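Local coordinates for catalytic domain of the nuclear inclusion protein A (nia) (Tobacco etch virus, PDB 1LVM), which probably cleaves the viral polyprotein at specific peptide sequences, acting as a chymotrypsin-type cysteine protease of peptidase family C4, at residues T78-H83 with R94-F99; D86-I91 with S189-F194; W148-Q153 with T183-T188. The protein carries 1 engineered substitution. All coordinates share one frame; numbering follows the deposited sequence.

Contact 1: residues T78-H83 with R94-F99; sequences TTLQQH and RMPKDF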
loop_
_atom_site.group_PDB
_atom_site.type_symbol
_atom_site.label_atom_id
_atom_site.label_comp_id
_atom_site.label_asym_id
_atom_site.label_seq_id
_atom_site.Cartn_x
_atom_site.Cartn_y
_atom_site.Cartn_z
ATOM N N THR A 78 -2.643 0.990 -20.187
ATOM C CA THR A 78 -2.238 2.315 -20.594
ATOM C C THR A 78 -3.362 3.299 -20.563
ATOM O O THR A 78 -3.116 4.505 -20.682
ATOM C CB THR A 78 -1.620 2.288 -22.016
ATOM O OG1 THR A 78 -2.648 2.036 -22.986
ATOM C CG2 THR A 78 -0.595 1.173 -22.116
ATOM N N THR A 79 -4.597 2.800 -20.426
ATOM C CA THR A 79 -5.766 3.686 -20.359
ATOM C C THR A 79 -6.039 4.185 -18.940
ATOM O O THR A 79 -6.840 5.103 -18.705
ATOM C CB THR A 79 -7.055 2.952 -20.866
ATOM O OG1 THR A 79 -7.437 1.900 -19.945
ATOM C CG2 THR A 79 -6.750 2.313 -22.220
ATOM N N LEU A 80 -5.362 3.594 -17.966
ATOM C CA LEU A 80 -5.629 3.998 -16.602
ATOM C C LEU A 80 -5.009 5.362 -16.213
ATOM O O LEU A 80 -3.805 5.526 -16.367
ATOM C CB LEU A 80 -5.019 2.894 -15.692
ATOM C CG LEU A 80 -5.726 1.881 -14.785
ATOM C CD1 LEU A 80 -7.183 1.769 -15.108
ATOM C CD2 LEU A 80 -4.977 0.537 -14.782
ATOM N N GLN A 81 -5.795 6.286 -15.672
ATOM C CA GLN A 81 -5.246 7.516 -15.152
ATOM C C GLN A 81 -4.456 7.254 -13.852
ATOM O O GLN A 81 -4.862 6.464 -12.977
ATOM C CB GLN A 81 -6.374 8.545 -14.942
ATOM C CG GLN A 81 -6.804 9.063 -16.335
ATOM C CD GLN A 81 -7.598 10.318 -16.197
ATOM O OE1 GLN A 81 -8.687 10.322 -15.620
ATOM N NE2 GLN A 81 -7.043 11.417 -16.685
ATOM N N GLN A 82 -3.303 7.903 -13.755
ATOM C CA GLN A 82 -2.377 7.732 -12.647
ATOM C C GLN A 82 -1.950 9.087 -12.067
ATOM O O GLN A 82 -1.752 10.082 -12.809
ATOM C CB GLN A 82 -1.104 7.085 -13.177
ATOM C CG GLN A 82 -1.262 5.727 -13.854
ATOM C CD GLN A 82 -0.073 5.482 -14.802
ATOM O OE1 GLN A 82 0.099 6.279 -15.745
ATOM N NE2 GLN A 82 0.792 4.445 -14.528
ATOM N N HIS A 83 -1.802 9.125 -10.753
ATOM C CA HIS A 83 -1.270 10.317 -10.107
ATOM C C HIS A 83 -0.037 9.866 -9.329
ATOM O O HIS A 83 -0.095 9.055 -8.379
ATOM C CB HIS A 83 -2.260 11.034 -9.151
ATOM C CG HIS A 83 -1.595 12.108 -8.358
ATOM N ND1 HIS A 83 -1.746 13.452 -8.624
ATOM C CD2 HIS A 83 -0.767 12.025 -7.297
ATOM C CE1 HIS A 83 -1.040 14.155 -7.751
ATOM N NE2 HIS A 83 -0.435 13.312 -6.927
ATOM N N ARG A 94 -6.769 5.931 -10.915
ATOM C CA ARG A 94 -8.188 6.282 -10.900
ATOM C C ARG A 94 -8.869 5.146 -11.689
ATOM O O ARG A 94 -8.556 4.925 -12.858
ATOM C CB ARG A 94 -8.418 7.650 -11.562
ATOM C CG ARG A 94 -9.862 8.055 -11.484
ATOM C CD ARG A 94 -10.186 9.433 -12.109
ATOM N NE ARG A 94 -11.614 9.603 -11.903
ATOM C CZ ARG A 94 -12.167 10.381 -10.979
ATOM N NH1 ARG A 94 -11.409 11.106 -10.175
ATOM N NH2 ARG A 94 -13.485 10.378 -10.812
ATOM N N MET A 95 -9.785 4.409 -11.074
ATOM C CA MET A 95 -10.447 3.343 -11.804
ATOM C C MET A 95 -11.591 3.940 -12.687
ATOM O O MET A 95 -12.177 4.972 -12.370
ATOM C CB MET A 95 -11.015 2.313 -10.821
ATOM C CG MET A 95 -9.910 1.581 -10.028
ATOM S SD MET A 95 -8.842 0.596 -11.124
ATOM C CE MET A 95 -9.885 -0.747 -11.641
ATOM N N PRO A 96 -11.897 3.246 -13.761
ATOM C CA PRO A 96 -12.957 3.708 -14.677
ATOM C C PRO A 96 -14.321 3.693 -13.987
ATOM O O PRO A 96 -14.479 3.022 -12.981
ATOM C CB PRO A 96 -12.859 2.738 -15.829
ATOM C CG PRO A 96 -12.290 1.467 -15.208
ATOM C CD PRO A 96 -11.233 2.038 -14.263
ATOM N N LYS A 97 -15.308 4.413 -14.530
ATOM C CA LYS A 97 -16.624 4.474 -13.899
ATOM C C LYS A 97 -17.355 3.181 -13.694
ATOM O O LYS A 97 -18.218 3.062 -12.792
ATOM C CB LYS A 97 -17.530 5.414 -14.668
ATOM C CG LYS A 97 -17.107 6.847 -14.491
ATOM C CD LYS A 97 -17.970 7.770 -15.315
ATOM C CE LYS A 97 -17.701 9.207 -14.942
ATOM N NZ LYS A 97 -18.748 10.067 -15.552
ATOM N N ASP A 98 -17.051 2.208 -14.532
ATOM C CA ASP A 98 -17.697 0.924 -14.395
ATOM C C ASP A 98 -17.101 0.042 -13.301
ATOM O O ASP A 98 -17.574 -1.057 -13.061
ATOM C CB ASP A 98 -17.784 0.177 -15.751
ATOM C CG ASP A 98 -16.428 -0.072 -16.417
ATOM O OD1 ASP A 98 -15.446 0.676 -16.205
ATOM O OD2 ASP A 98 -16.382 -1.018 -17.228
ATOM N N PHE A 99 -16.061 0.526 -12.629
ATOM C CA PHE A 99 -15.520 -0.220 -11.481
ATOM C C PHE A 99 -16.245 0.389 -10.255
ATOM O O PHE A 99 -16.272 1.602 -10.090
ATOM C CB PHE A 99 -14.005 -0.001 -11.354
ATOM C CG PHE A 99 -13.423 -0.641 -10.143
ATOM C CD1 PHE A 99 -13.083 -2.000 -10.171
ATOM C CD2 PHE A 99 -13.177 0.095 -8.997
ATOM C CE1 PHE A 99 -12.487 -2.639 -9.066
ATOM C CE2 PHE A 99 -12.572 -0.530 -7.871
ATOM C CZ PHE A 99 -12.227 -1.924 -7.927
HETATM O O HOH W 1 -8.701 5.786 -15.349
#
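Gln-81 turns CG away from its carbonyl carbon and beside its backbone N, whereas Arg-94 carries CG opposite its own N (chi1 -177°); both chains then stretch out, and they run alongside each other in the same direction. At their bases, Gln-81 CB and Arg-94 CB are 4.1 Å apart. Farther out, amide oxygen OE1 of Gln-81 rests 3.9 Å from CD of Arg-94, touching the aliphatic shaft rather than the guanidinium, and the two flat end groups are turned 62° to each other. Trp-206 of the adjoining strand 206-208 touches both side chains. Beneath them, Arg-94 N donates a nearly straight bond of 2.9 Å to Gln-81 O (170° at the hydrogen). The return link passes through a water, which accepts from Gln-81 N at 3.0 Å and donates to Arg-94 O at 2.6 Å. The neighbouring strands 81-84 and 91-94 belong to the first antiparallel sheet of this chymotrypsin-type fold, and here the chains part, with water between them. On the other side of the backbone Leu-80 approaches through one methyl, CD1, 4.1 Å from Pro-96 CD and 4.5 Å from Met-95 SD. Leu-63 and Val-65 of strand 62-67 extend this apolar patch. Met-95 and Pro-96 each pack on an apolar side chain of the bound peptide, while Asp-98 OD2 hydrogen-bonds to the peptide backbone.

Contact 2: residues D86-I91 with S189-F194; sequences DGRDMI and SVPKNF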
loop_
_atom_site.group_PDB
_atom_site.type_symbol
_atom_site.label_atom_id
_atom_site.label_comp_id
_atom_site.label_asym_id
_atom_site.label_seq_id
_atom_site.Cartn_x
_atom_site.Cartn_y
_atom_site.Cartn_z
ATOM N N ASP A 86 5.571 12.104 -5.942
ATOM C CA ASP A 86 6.952 12.488 -6.163
ATOM C C ASP A 86 7.950 11.872 -5.176
ATOM O O ASP A 86 7.801 12.004 -3.957
ATOM C CB ASP A 86 6.994 14.036 -6.035
ATOM C CG ASP A 86 8.052 14.687 -6.896
ATOM O OD1 ASP A 86 8.908 13.969 -7.445
ATOM O OD2 ASP A 86 8.013 15.933 -7.018
ATOM N N GLY A 87 8.954 11.202 -5.699
ATOM C CA GLY A 87 10.006 10.667 -4.855
ATOM C C GLY A 87 9.690 9.522 -3.923
ATOM O O GLY A 87 10.576 9.149 -3.171
ATOM N N ARG A 88 8.477 8.963 -3.986
ATOM C CA ARG A 88 8.004 7.849 -3.080
ATOM C C ARG A 88 7.524 6.678 -3.949
ATOM O O ARG A 88 7.102 6.866 -5.090
ATOM C CB ARG A 88 6.747 8.265 -2.247
ATOM C CG ARG A 88 7.067 9.191 -1.046
ATOM C CD ARG A 88 5.858 9.678 -0.259
ATOM N NE ARG A 88 6.191 9.925 1.184
ATOM C CZ ARG A 88 6.697 11.062 1.618
ATOM N NH1 ARG A 88 6.920 12.019 0.746
ATOM N NH2 ARG A 88 6.960 11.265 2.914
ATOM N N ASP A 89 7.556 5.476 -3.387
ATOM C CA ASP A 89 7.014 4.307 -4.085
ATOM C C ASP A 89 5.503 4.309 -3.844
ATOM O O ASP A 89 4.937 3.348 -3.235
ATOM C CB ASP A 89 7.629 3.031 -3.501
ATOM C CG ASP A 89 7.082 1.746 -4.133
ATOM O OD1 ASP A 89 6.708 1.760 -5.342
ATOM O OD2 ASP A 89 7.021 0.720 -3.374
ATOM N N MET A 90 4.823 5.305 -4.367
ATOM C CA MET A 90 3.369 5.384 -4.184
ATOM C C MET A 90 2.697 6.011 -5.377
ATOM O O MET A 90 3.216 6.982 -5.965
ATOM C CB MET A 90 3.009 6.222 -2.900
ATOM C CG MET A 90 1.497 6.092 -2.500
ATOM S SD MET A 90 1.074 7.089 -1.062
ATOM C CE MET A 90 1.602 5.894 0.174
ATOM N N ILE A 91 1.547 5.485 -5.765
ATOM C CA ILE A 91 0.890 6.080 -6.939
ATOM C C ILE A 91 -0.603 5.935 -6.711
ATOM O O ILE A 91 -1.030 5.075 -5.941
ATOM C CB ILE A 91 1.325 5.245 -8.228
ATOM C CG1 ILE A 91 0.882 5.935 -9.564
ATOM C CG2 ILE A 91 0.762 3.792 -8.177
ATOM C CD1 ILE A 91 1.477 5.206 -10.779
ATOM N N SER A 189 6.015 5.946 3.476
ATOM C CA SER A 189 5.175 6.794 4.261
ATOM C C SER A 189 4.101 7.581 3.467
ATOM O O SER A 189 4.261 7.946 2.276
ATOM C CB SER A 189 6.028 7.806 5.050
ATOM O OG SER A 189 6.718 8.678 4.148
ATOM N N VAL A 190 2.973 7.803 4.133
ATOM C CA VAL A 190 1.912 8.632 3.576
ATOM C C VAL A 190 2.571 10.029 3.580
ATOM O O VAL A 190 3.122 10.441 4.628
ATOM C CB VAL A 190 0.684 8.651 4.550
ATOM C CG1 VAL A 190 -0.187 9.943 4.345
ATOM C CG2 VAL A 190 -0.148 7.324 4.322
ATOM N N PRO A 191 2.501 10.773 2.441
ATOM C CA PRO A 191 3.084 12.099 2.389
ATOM C C PRO A 191 2.265 13.163 3.102
ATOM O O PRO A 191 1.067 13.010 3.381
ATOM C CB PRO A 191 3.203 12.389 0.887
ATOM C CG PRO A 191 1.928 11.670 0.286
ATOM C CD PRO A 191 1.765 10.414 1.187
ATOM N N LYS A 192 2.865 14.307 3.325
ATOM C CA LYS A 192 2.116 15.403 3.953
ATOM C C LYS A 192 0.886 15.801 3.110
ATOM O O LYS A 192 0.928 15.763 1.871
ATOM C CB LYS A 192 3.056 16.600 4.073
ATOM C CG LYS A 192 2.457 17.781 4.708
ATOM C CD LYS A 192 3.494 18.924 4.674
ATOM C CE LYS A 192 3.023 20.169 5.401
ATOM N NZ LYS A 192 2.709 19.874 6.820
ATOM N N ASN A 193 -0.199 16.160 3.800
ATOM C CA ASN A 193 -1.459 16.609 3.198
ATOM C C ASN A 193 -2.072 15.633 2.192
ATOM O O ASN A 193 -2.670 16.003 1.148
ATOM C CB ASN A 193 -1.268 18.003 2.608
ATOM C CG ASN A 193 -0.956 19.048 3.700
ATOM O OD1 ASN A 193 -1.284 18.841 4.873
ATOM N ND2 ASN A 193 -0.300 20.141 3.328
ATOM N N PHE A 194 -1.959 14.356 2.534
ATOM C CA PHE A 194 -2.508 13.327 1.651
ATOM C C PHE A 194 -4.015 13.388 1.595
ATOM O O PHE A 194 -4.588 13.126 0.552
ATOM C CB PHE A 194 -1.990 11.937 2.128
ATOM C CG PHE A 194 -2.149 10.818 1.118
ATOM C CD1 PHE A 194 -1.572 10.878 -0.151
ATOM C CD2 PHE A 194 -2.929 9.688 1.450
ATOM C CE1 PHE A 194 -1.744 9.851 -1.105
ATOM C CE2 PHE A 194 -3.123 8.634 0.512
ATOM C CZ PHE A 194 -2.548 8.696 -0.747
#
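The two chains keep their distance, Arg-88 CA lying 7.9 Å from Ser-189 CA and Met-90 CA 8.5 Å from Val-190 CA, and side chains bridge the gap. Arg-88 reaches across with its chain extended from CG to NE and takes hold of Ser-189 side-on. Its NH2 donates to Ser-189 OG at 2.9 Å (153° at the hydrogen), close to the guanidinium plane. Arg-88 NE is shared between two acceptors through bent bonds: Ser-189 O at 3.0 Å, tilted from the guanidinium plane and met from above the carbonyl plane, and Ser-189 OG, a longer bond of 3.3 Å. The same hydroxyl is hydrogen-bonded to Gly-145 O and Ile-146 O, so several partners fix its position. Over one face of the guanidinium sits Pro-191, with CB 3.7 Å from Arg-88 NH1; the in-plane bonds to Ser-189 OG and the proline against the face would together limit rotation of the group. Residues 86-91 connect two strands of the first sheet, and residues 189-194 leave the last strand of the six-stranded barrel through a type II turn, so the contact joins the two halves of the chymotrypsin-type fold. Deeper in, Met-90 bends at its last torsion (chi3 -84°) and brings its sulfur to Phe-194 in a Met-aromatic contact. Met-90 SD is 4.5 Å from the centroid of the Phe-194 ring and 37° off its normal, an oblique approach. Pro-191 CD touches this same sulfur, and Ile-50 of strand 48-51 packs on both Met-90 and Phe-194. Phe-194 also meets the ring of Phe-108 edge-to-face.

Contact 3: residues W148-Q153 with T183-T188; sequences WKHWIQ and TNNYFT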
loop_
_atom_site.group_PDB
_atom_site.type_symbol
_atom_site.label_atom_id
_atom_site.label_comp_id
_atom_site.label_asym_id
_atom_site.label_seq_id
_atom_site.Cartn_x
_atom_site.Cartn_y
_atom_site.Cartn_z
ATOM N N TRP A 148 10.098 4.320 5.850
ATOM C CA TRP A 148 10.125 4.175 7.337
ATOM C C TRP A 148 10.381 2.717 7.620
ATOM O O TRP A 148 9.971 1.841 6.880
ATOM C CB TRP A 148 8.823 4.614 8.001
ATOM C CG TRP A 148 8.744 6.085 8.162
ATOM C CD1 TRP A 148 8.879 7.027 7.171
ATOM C CD2 TRP A 148 8.528 6.804 9.385
ATOM N NE1 TRP A 148 8.762 8.266 7.703
ATOM C CE2 TRP A 148 8.545 8.161 9.063
ATOM C CE3 TRP A 148 8.326 6.415 10.735
ATOM C CZ2 TRP A 148 8.373 9.150 10.016
ATOM C CZ3 TRP A 148 8.143 7.426 11.711
ATOM C CH2 TRP A 148 8.169 8.765 11.334
ATOM N N LYS A 149 11.113 2.442 8.702
ATOM C CA LYS A 149 11.426 1.079 9.093
ATOM C C LYS A 149 10.305 0.453 9.908
ATOM O O LYS A 149 9.651 1.122 10.719
ATOM C CB LYS A 149 12.689 1.085 10.015
ATOM C CG LYS A 149 13.998 1.736 9.417
ATOM C CD LYS A 149 15.241 1.690 10.476
ATOM C CE LYS A 149 16.556 2.415 10.059
ATOM N NZ LYS A 149 17.616 2.502 11.199
ATOM N N HIS A 150 10.132 -0.855 9.740
ATOM C CA HIS A 150 9.170 -1.542 10.564
ATOM C C HIS A 150 9.718 -2.939 10.740
ATOM O O HIS A 150 10.562 -3.371 9.944
ATOM C CB HIS A 150 7.726 -1.497 9.961
ATOM C CG HIS A 150 7.447 -2.528 8.909
ATOM N ND1 HIS A 150 7.351 -2.212 7.560
ATOM C CD2 HIS A 150 7.240 -3.865 9.005
ATOM C CE1 HIS A 150 7.099 -3.322 6.873
ATOM N NE2 HIS A 150 7.028 -4.339 7.730
ATOM N N TRP A 151 9.301 -3.625 11.830
ATOM C CA TRP A 151 9.781 -4.975 12.084
ATOM C C TRP A 151 8.682 -6.043 12.079
ATOM O O TRP A 151 8.675 -6.970 12.886
ATOM C CB TRP A 151 10.580 -4.973 13.413
ATOM C CG TRP A 151 11.845 -4.184 13.284
ATOM C CD1 TRP A 151 13.071 -4.671 12.956
ATOM C CD2 TRP A 151 12.015 -2.745 13.430
ATOM N NE1 TRP A 151 13.992 -3.642 12.886
ATOM C CE2 TRP A 151 13.375 -2.458 13.179
ATOM C CE3 TRP A 151 11.162 -1.696 13.739
ATOM C CZ2 TRP A 151 13.894 -1.176 13.237
ATOM C CZ3 TRP A 151 11.688 -0.400 13.796
ATOM C CH2 TRP A 151 13.037 -0.159 13.546
ATOM N N ILE A 152 7.733 -5.910 11.160
ATOM C CA ILE A 152 6.692 -6.929 11.009
ATOM C C ILE A 152 7.041 -7.928 9.922
ATOM O O ILE A 152 7.328 -7.527 8.806
ATOM C CB ILE A 152 5.362 -6.253 10.678
ATOM C CG1 ILE A 152 5.041 -5.301 11.836
ATOM C CG2 ILE A 152 4.266 -7.324 10.402
ATOM C CD1 ILE A 152 3.915 -4.236 11.560
ATOM N N GLN A 153 6.979 -9.231 10.218
ATOM C CA GLN A 153 7.326 -10.239 9.207
ATOM C C GLN A 153 6.352 -10.137 8.046
ATOM O O GLN A 153 5.165 -10.146 8.242
ATOM C CB GLN A 153 7.215 -11.629 9.801
ATOM C CG GLN A 153 8.477 -12.222 10.229
ATOM C CD GLN A 153 8.391 -13.696 10.052
ATOM O OE1 GLN A 153 7.458 -14.320 10.549
ATOM N NE2 GLN A 153 9.340 -14.273 9.321
ATOM N N THR A 183 15.799 -8.977 6.953
ATOM C CA THR A 183 15.921 -8.712 8.385
ATOM C C THR A 183 15.420 -7.286 8.762
ATOM O O THR A 183 15.161 -6.994 9.949
ATOM C CB THR A 183 17.363 -8.847 8.816
ATOM O OG1 THR A 183 18.161 -7.984 7.999
ATOM C CG2 THR A 183 17.829 -10.299 8.645
ATOM N N ASN A 184 15.353 -6.368 7.792
ATOM C CA ASN A 184 14.817 -5.003 8.106
ATOM C C ASN A 184 13.760 -4.702 7.035
ATOM O O ASN A 184 14.079 -4.857 5.887
ATOM C CB ASN A 184 15.877 -3.940 7.970
ATOM C CG ASN A 184 16.903 -4.061 9.016
ATOM O OD1 ASN A 184 16.585 -4.319 10.176
ATOM N ND2 ASN A 184 18.146 -3.888 8.634
ATOM N N ASN A 185 12.580 -4.235 7.433
ATOM C CA ASN A 185 11.496 -3.976 6.464
ATOM C C ASN A 185 11.256 -2.481 6.363
ATOM O O ASN A 185 11.573 -1.724 7.288
ATOM C CB ASN A 185 10.231 -4.731 6.874
ATOM C CG ASN A 185 10.340 -6.251 6.597
ATOM O OD1 ASN A 185 9.656 -7.073 7.217
ATOM N ND2 ASN A 185 11.200 -6.613 5.667
ATOM N N TYR A 186 10.726 -2.058 5.224
ATOM C CA TYR A 186 10.507 -0.656 4.981
ATOM C C TYR A 186 9.141 -0.396 4.321
ATOM O O TYR A 186 8.750 -1.116 3.412
ATOM C CB TYR A 186 11.590 -0.126 4.022
ATOM C CG TYR A 186 13.033 -0.175 4.638
ATOM C CD1 TYR A 186 13.810 -1.357 4.590
ATOM C CD2 TYR A 186 13.564 0.932 5.257
ATOM C CE1 TYR A 186 15.090 -1.399 5.164
ATOM C CE2 TYR A 186 14.865 0.896 5.852
ATOM C CZ TYR A 186 15.607 -0.266 5.793
ATOM O OH TYR A 186 16.889 -0.263 6.373
ATOM N N PHE A 187 8.455 0.635 4.807
ATOM C CA PHE A 187 7.209 1.001 4.147
ATOM C C PHE A 187 7.370 2.424 3.614
ATOM O O PHE A 187 8.209 3.216 4.067
ATOM C CB PHE A 187 5.994 0.862 5.122
ATOM C CG PHE A 187 5.911 1.879 6.246
ATOM C CD1 PHE A 187 5.316 3.100 6.078
ATOM C CD2 PHE A 187 6.375 1.525 7.557
ATOM C CE1 PHE A 187 5.159 3.978 7.187
ATOM C CE2 PHE A 187 6.225 2.362 8.641
ATOM C CZ PHE A 187 5.612 3.604 8.473
ATOM N N THR A 188 6.555 2.752 2.626
ATOM C CA THR A 188 6.574 4.076 2.079
ATOM C C THR A 188 5.554 4.859 2.872
ATOM O O THR A 188 4.377 4.463 2.984
ATOM C CB THR A 188 6.150 4.036 0.588
ATOM O OG1 THR A 188 7.133 3.289 -0.150
ATOM C CG2 THR A 188 5.996 5.428 0.029
HETATM O O HOH W 2 16.821 -3.414 12.847
#
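Backbone hydrogen bonds tie Trp-148 and Phe-187 in both directions, from Trp-148 N to Phe-187 O and from Phe-187 N to Trp-148 O, each 2.8 Å and in the carbonyl plane. Two residues on, His-150 N donates to Asn-185 O at 3.0 Å from above that carbonyl's plane, and the return bond from Asn-185 N to His-150 O is weak. Lys-149 and Tyr-186 form the non-hydrogen-bonded pair between these two. CH-pi contacts come next. Phe-187 places its ring carbon CG between backbone N and carbonyl carbon (chi1 70°), which lays a face of the ring against Trp-148 CB, 3.6 Å from the Phe-187 ring centroid; the indole itself meets the ring only obliquely. His-150 has a similar first torsion (82°) and receives Asn-185 CB over one ring face, 3.5 Å from the His-150 ring centroid. The strands are neighbours in the six-stranded antiparallel barrel, the second barrel of the chymotrypsin-type fold; Ile-117 touches both His-150 and Phe-187, and Leu-163 also packs on Phe-187. On the opposite sheet face, the aliphatic part of Lys-149 runs beside the Tyr-186 ring with Lys-149 CG 3.8 Å from Tyr-186 CE2. Among polar groups, His-150 ND1 meets the edge of the Phe-187 ring, buried without a hydrogen-bonding partner in the model, while His-150 NE2 bonds weakly to Ile-152 O. A water accepts from Trp-151 NE1 in the indole plane and donates to Asn-184 OD1, 2.8 Å from each. Asn-184 ND2 and Tyr-186 OH each hydrogen-bond to an acidic side chain of the bound peptide.

Overall arrangement
The three contacts run across the molecule from one half to the other. Contact 1 lies where strands 81-84 and 91-94 of the first antiparallel sheet meet the loop that follows, and contact 3 in the six-stranded barrel, with centres about 30 Å apart on opposite sides of the chain's centre. Contact 2 stands between them, about 19 Å from contact 1 and 17 Å from contact 3, centre to centre, and touches both: Ile-91 packs on Gln-82 and His-83, while Arg-88 and Asp-89 pack on Thr-188. Along the chain, contacts 1 and 2 have alternating segments, and contact 3 is nested within the loop that contact 2 closes. All three include residues that meet the bound peptide, which thus draws on both halves of the fold.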